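Local coordinates for protein EF-P arginine 32 rhamnosyl-transferase (Pseudomonas putida KT2440, PDB 5NV8) that belongs to the EarP family of rhamnosyltransferases and holds 2'-deoxy-thymidine-beta-L-rhamnose in a pocket, at residues 163-168 with 375-380; 207-212 with 342-347. All coordinates share one frame; numbering follows the deposited sequence.

Interaction 1 (163-168 with 375-380); sequences LLREGS and QPDLAT
Leu-163 and Leu-378 meet where loop 163-168 reaches the first turn of helix 378-387, the C-terminal helix that, consistent with a GT-B glycosyltransferase fold, returns to the N-terminal domain. The tight part centres on Leu-163 O, which accepts from Leu-378 N at 2.8 Å. This donor stands well above the carbonyl plane and the bond is bent (136°), yet it gives a partner to an amide at the helix start. Asp-377, the N-cap, closes that same first turn: its OD2 accepts from Thr-380 N and its OD1 from Thr-380 OG1, the latter at 2.7 Å, a task for which a short carboxylate is well suited. On the apolar flank Leu-164 CD2 touches Leu-378 CD2 at 3.7 Å, with Val-33 and Leu-37 of helix 30-43 completing the greasy patch. Arg-165 needs its length: a bend at chi3 (43°) brings the guanidinium round so that one face lies over Asp-377 CB, while NH2 donates to Gln-375 O at 2.8 Å and NH1 adds a weak bond to the same oxygen. Asp-377 OD1, 4.3 Å from Arg-165 NH2 and well out of the guanidinium plane, offers charge attraction alone. Gln-375 sends NE2 to Thr-157 O. Toward solvent the fit loosens: Pro-376 is exposed and barely touched. A water spans the two backbones, accepting from Leu-163 N at 3.2 Å and donating to Pro-376 O at 3.3 Å.

Interaction 2 (207-212 with 342-347); sequences ENPQLG and NMDFDM
Gln-210 keeps CG beside its backbone N and folds at chi2 (-101°), laying its amide against the backbone of Phe-345 to Met-347; Asp-344, with CG swung opposite its own N (chi1 -156°), brings a carboxylate up to the same side chain. Asp-344 OD1 lies 3.1 Å from Gln-210 CG and accepts only a weak bond from Gln-210 NE2, at 3.4 Å, the amide and carboxylate planes standing almost perpendicular (87°). The firmer bond is Met-347 N to Gln-210 OE1, 2.6 Å, its donor above the amide plane rather than on a lone pair. A glutamine is long enough to reach that amide, and OE1 also accepts from Asn-213 ND2. Phe-345 O stands over the face of the Gln-210 amide, 2.9 Å from CD, a tight approach and not a hydrogen bond. In the fold, segment 342-347 is the elbow between helices 328-343 and 347-355, while 207-212 leads from strand 199-203 of the Rossmann-like sheet into helix 211-220. The positive phi of Asp-344 helps the chain leave the first helix, and Asp-346 is the N-cap of the second, its OD1 accepting from Gly-348 N. Asn-208 shapes the facing turn as an Asx turn, its OD1 taking Gln-210 N at 3.1 Å in the carbonyl plane, on a lone pair. Beside it the ring of Pro-209, stiff and apolar, sets CG 4.1 Å from Asp-344 CG. Met-347 places CB 3.2 Å from Gln-210 OE1, then bends away; its side chain also touches Trp-214 and Leu-337.

Interactions 1 and 2 lie on opposite sides of the chain's centre, 33 Å apart between centres and about 17 Å between nearest atoms, so neither touches the other. They share a device: in each, the first amide of a helix that follows an aspartate N-cap donates to an oxygen of a distant loop, a backbone carbonyl in interaction 1 and a side-chain amide in interaction 2. Interaction 1 ties the end of the chain to the N-terminal half and is near the pocket, the Leu-164 side chain being about 9 Å from the bound 2'-deoxy-thymidine-beta-L-rhamnose. Interaction 2 joins the turn after strand 199-203 to the bend between helices 328-343 and 347-355.

Interaction 1 (163-168 with 375-380)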
loop_
_atom_site.group_PDB
_atom_site.type_symbol
_atom_site.label_atom_id
_atom_site.label_comp_id
_atom_site.label_asym_id
_atom_site.label_seq_id
_atom_site.Cartn_x
_atom_site.Cartn_y
_atom_site.Cartn_z
ATOM N N LEU A 163 -2.660 7.423 -10.937
ATOM C CA LEU A 163 -2.770 6.889 -9.588
ATOM C C LEU A 163 -3.201 7.991 -8.632
ATOM O O LEU A 163 -2.929 9.172 -8.857
ATOM C CB LEU A 163 -1.444 6.273 -9.117
ATOM C CG LEU A 163 -0.645 5.490 -10.165
ATOM C CD1 LEU A 163 0.798 5.293 -9.729
ATOM C CD2 LEU A 163 -1.300 4.150 -10.456
ATOM N N LEU A 164 -3.889 7.592 -7.565
ATOM C CA LEU A 164 -4.293 8.537 -6.532
ATOM C C LEU A 164 -3.067 9.017 -5.768
ATOM O O LEU A 164 -2.343 8.215 -5.169
ATOM C CB LEU A 164 -5.299 7.895 -5.580
ATOM C CG LEU A 164 -6.613 7.444 -6.213
ATOM C CD1 LEU A 164 -7.237 6.328 -5.397
ATOM C CD2 LEU A 164 -7.569 8.621 -6.355
ATOM N N ARG A 165 -2.836 10.327 -5.792
ATOM C CA ARG A 165 -1.708 10.929 -5.086
ATOM C C ARG A 165 -2.135 12.316 -4.636
ATOM O O ARG A 165 -2.379 13.194 -5.471
ATOM C CB ARG A 165 -0.470 10.991 -5.976
ATOM C CG ARG A 165 0.828 11.296 -5.242
ATOM C CD ARG A 165 1.902 11.823 -6.191
ATOM N NE ARG A 165 1.384 12.801 -7.150
ATOM C CZ ARG A 165 1.196 12.558 -8.443
ATOM N NH1 ARG A 165 1.455 11.356 -8.938
ATOM N NH2 ARG A 165 0.726 13.509 -9.237
ATOM N N GLU A 166 -2.236 12.502 -3.322
ATOM C CA GLU A 166 -2.575 13.802 -2.761
ATOM C C GLU A 166 -1.496 14.829 -3.092
ATOM O O GLU A 166 -0.304 14.514 -3.160
ATOM C CB GLU A 166 -2.753 13.698 -1.243
ATOM C CG GLU A 166 -3.846 12.733 -0.785
ATOM C CD GLU A 166 -3.436 11.269 -0.826
ATOM O OE1 GLU A 166 -2.356 10.946 -1.362
ATOM O OE2 GLU A 166 -4.213 10.432 -0.327
ATOM N N GLY A 167 -1.931 16.080 -3.282
ATOM C CA GLY A 167 -1.013 17.133 -3.687
ATOM C C GLY A 167 0.167 17.327 -2.753
ATOM O O GLY A 167 1.280 17.605 -3.207
ATOM N N SER A 168 -0.047 17.176 -1.444
ATOM C CA SER A 168 0.999 17.425 -0.457
ATOM C C SER A 168 1.546 16.144 0.166
ATOM O O SER A 168 2.210 16.202 1.204
ATOM C CB SER A 168 0.483 18.357 0.640
ATOM O OG SER A 168 -0.471 17.700 1.457
ATOM N N GLN A 375 3.777 12.477 -13.122
ATOM C CA GLN A 375 2.522 12.446 -13.862
ATOM C C GLN A 375 1.384 12.969 -12.989
ATOM O O GLN A 375 1.345 12.684 -11.788
ATOM C CB GLN A 375 2.206 11.025 -14.323
ATOM C CG GLN A 375 0.948 10.897 -15.168
ATOM C CD GLN A 375 0.759 9.500 -15.728
ATOM O OE1 GLN A 375 1.555 8.598 -15.463
ATOM N NE2 GLN A 375 -0.300 9.313 -16.508
ATOM N N PRO A 376 0.470 13.755 -13.559
ATOM C CA PRO A 376 -0.692 14.215 -12.790
ATOM C C PRO A 376 -1.450 13.051 -12.164
ATOM O O PRO A 376 -1.531 11.955 -12.723
ATOM C CB PRO A 376 -1.540 14.946 -13.837
ATOM C CG PRO A 376 -0.541 15.450 -14.817
ATOM C CD PRO A 376 0.543 14.398 -14.883
ATOM N N ASP A 377 -2.005 13.307 -10.983
ATOM C CA ASP A 377 -2.663 12.274 -10.202
ATOM C C ASP A 377 -4.010 11.908 -10.823
ATOM O O ASP A 377 -4.449 12.481 -11.824
ATOM C CB ASP A 377 -2.838 12.741 -8.761
ATOM C CG ASP A 377 -3.726 13.964 -8.653
ATOM O OD1 ASP A 377 -3.344 15.024 -9.189
ATOM O OD2 ASP A 377 -4.805 13.869 -8.034
ATOM N N LEU A 378 -4.684 10.943 -10.196
ATOM C CA LEU A 378 -5.944 10.448 -10.738
ATOM C C LEU A 378 -7.081 11.442 -10.519
ATOM O O LEU A 378 -7.919 11.635 -11.409
ATOM C CB LEU A 378 -6.288 9.098 -10.111
ATOM C CG LEU A 378 -7.481 8.384 -10.744
ATOM C CD1 LEU A 378 -7.104 7.827 -12.116
ATOM C CD2 LEU A 378 -7.996 7.293 -9.825
ATOM N N ALA A 379 -7.133 12.073 -9.341
ATOM C CA ALA A 379 -8.200 13.034 -9.070
ATOM C C ALA A 379 -8.165 14.191 -10.062
ATOM O O ALA A 379 -9.210 14.621 -10.564
ATOM C CB ALA A 379 -8.096 13.548 -7.634
ATOM N N THR A 380 -6.967 14.700 -10.364
ATOM C CA THR A 380 -6.842 15.716 -11.403
ATOM C C THR A 380 -7.226 15.151 -12.766
ATOM O O THR A 380 -7.856 15.838 -13.579
ATOM C CB THR A 380 -5.413 16.264 -11.430
ATOM O OG1 THR A 380 -5.088 16.819 -10.149
ATOM C CG2 THR A 380 -5.262 17.339 -12.504
HETATM O O HOH W 1 -0.147 9.318 -11.419
#

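Interaction 2 (207-212 with 342-347)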
loop_
_atom_site.group_PDB
_atom_site.type_symbol
_atom_site.label_atom_id
_atom_site.label_comp_id
_atom_site.label_asym_id
_atom_site.label_seq_id
_atom_site.Cartn_x
_atom_site.Cartn_y
_atom_site.Cartn_z
ATOM N N GLU A 207 -3.355 -14.672 3.141
ATOM C CA GLU A 207 -2.681 -15.890 3.573
ATOM C C GLU A 207 -1.633 -16.265 2.536
ATOM O O GLU A 207 -1.963 -16.510 1.371
ATOM C CB GLU A 207 -3.667 -17.041 3.772
ATOM C CG GLU A 207 -4.848 -16.744 4.678
ATOM C CD GLU A 207 -5.921 -15.941 3.985
ATOM O OE1 GLU A 207 -6.189 -16.205 2.795
ATOM O OE2 GLU A 207 -6.502 -15.042 4.628
ATOM N N ASN A 208 -0.373 -16.301 2.956
ATOM C CA ASN A 208 0.716 -16.664 2.067
ATOM C C ASN A 208 1.305 -17.991 2.513
ATOM O O ASN A 208 1.702 -18.123 3.682
ATOM C CB ASN A 208 1.789 -15.579 2.051
ATOM C CG ASN A 208 2.604 -15.593 0.778
ATOM O OD1 ASN A 208 3.312 -16.558 0.496
ATOM N ND2 ASN A 208 2.497 -14.527 -0.007
ATOM N N PRO A 209 1.383 -18.994 1.636
ATOM C CA PRO A 209 1.937 -20.293 2.045
ATOM C C PRO A 209 3.442 -20.256 2.273
ATOM O O PRO A 209 4.057 -21.295 2.532
ATOM C CB PRO A 209 1.566 -21.212 0.872
ATOM C CG PRO A 209 1.426 -20.296 -0.297
ATOM C CD PRO A 209 0.875 -19.011 0.253
ATOM N N GLN A 210 4.046 -19.069 2.184
ATOM C CA GLN A 210 5.481 -18.918 2.380
ATOM C C GLN A 210 5.827 -18.009 3.550
ATOM O O GLN A 210 6.998 -17.641 3.706
ATOM C CB GLN A 210 6.142 -18.402 1.100
ATOM C CG GLN A 210 6.460 -19.522 0.138
ATOM C CD GLN A 210 7.918 -19.923 0.167
ATOM O OE1 GLN A 210 8.713 -19.375 0.932
ATOM N NE2 GLN A 210 8.265 -20.926 -0.626
ATOM N N LEU A 211 4.847 -17.641 4.379
ATOM C CA LEU A 211 5.137 -16.822 5.551
ATOM C C LEU A 211 6.113 -17.525 6.487
ATOM O O LEU A 211 7.029 -16.895 7.027
ATOM C CB LEU A 211 3.841 -16.478 6.285
ATOM C CG LEU A 211 3.978 -15.819 7.660
ATOM C CD1 LEU A 211 4.156 -14.311 7.532
ATOM C CD2 LEU A 211 2.777 -16.147 8.529
ATOM N N GLY A 212 5.941 -18.836 6.674
ATOM C CA GLY A 212 6.810 -19.566 7.584
ATOM C C GLY A 212 8.266 -19.545 7.159
ATOM O O GLY A 212 9.162 -19.402 7.994
ATOM N N ASN A 342 4.419 -14.645 -4.328
ATOM C CA ASN A 342 3.162 -14.842 -5.032
ATOM C C ASN A 342 3.050 -16.188 -5.738
ATOM O O ASN A 342 1.942 -16.555 -6.145
ATOM C CB ASN A 342 2.945 -13.724 -6.067
ATOM C CG ASN A 342 2.718 -12.365 -5.424
ATOM O OD1 ASN A 342 1.650 -12.092 -4.873
ATOM N ND2 ASN A 342 3.725 -11.504 -5.497
ATOM N N MET A 343 4.152 -16.931 -5.898
ATOM C CA MET A 343 4.127 -18.204 -6.614
ATOM C C MET A 343 4.758 -19.336 -5.808
ATOM O O MET A 343 5.094 -20.380 -6.380
ATOM C CB MET A 343 4.816 -18.072 -7.977
ATOM C CG MET A 343 4.484 -16.779 -8.716
ATOM S SD MET A 343 5.513 -16.462 -10.163
ATOM C CE MET A 343 5.582 -18.091 -10.903
ATOM N N ASP A 344 4.935 -19.146 -4.496
ATOM C CA ASP A 344 5.335 -20.210 -3.571
ATOM C C ASP A 344 6.764 -20.694 -3.825
ATOM O O ASP A 344 7.035 -21.895 -3.811
ATOM C CB ASP A 344 4.349 -21.383 -3.619
ATOM C CG ASP A 344 4.362 -22.212 -2.350
ATOM O OD1 ASP A 344 5.082 -21.840 -1.404
ATOM O OD2 ASP A 344 3.650 -23.236 -2.296
ATOM N N PHE A 345 7.686 -19.761 -4.049
ATOM C CA PHE A 345 9.110 -20.063 -4.100
ATOM C C PHE A 345 9.772 -19.590 -2.810
ATOM O O PHE A 345 9.270 -18.685 -2.139
ATOM C CB PHE A 345 9.769 -19.412 -5.318
ATOM C CG PHE A 345 9.071 -19.710 -6.615
ATOM C CD1 PHE A 345 8.529 -20.964 -6.852
ATOM C CD2 PHE A 345 8.953 -18.740 -7.597
ATOM C CE1 PHE A 345 7.883 -21.243 -8.042
ATOM C CE2 PHE A 345 8.309 -19.014 -8.788
ATOM C CZ PHE A 345 7.774 -20.267 -9.011
ATOM N N ASP A 346 10.898 -20.220 -2.463
ATOM C CA ASP A 346 11.473 -20.098 -1.124
ATOM C C ASP A 346 11.694 -18.645 -0.732
ATOM O O ASP A 346 12.462 -17.923 -1.376
ATOM C CB ASP A 346 12.793 -20.873 -1.039
ATOM C CG ASP A 346 13.414 -20.828 0.360
ATOM O OD1 ASP A 346 12.699 -20.524 1.340
ATOM O OD2 ASP A 346 14.622 -21.113 0.483
ATOM N N MET A 347 11.021 -18.230 0.344
ATOM C CA MET A 347 11.137 -16.863 0.834
ATOM C C MET A 347 12.472 -16.600 1.519
ATOM O O MET A 347 12.857 -15.437 1.667
ATOM C CB MET A 347 9.987 -16.553 1.794
ATOM C CG MET A 347 8.831 -15.785 1.178
ATOM S SD MET A 347 9.191 -14.036 0.915
ATOM C CE MET A 347 9.595 -14.010 -0.827
#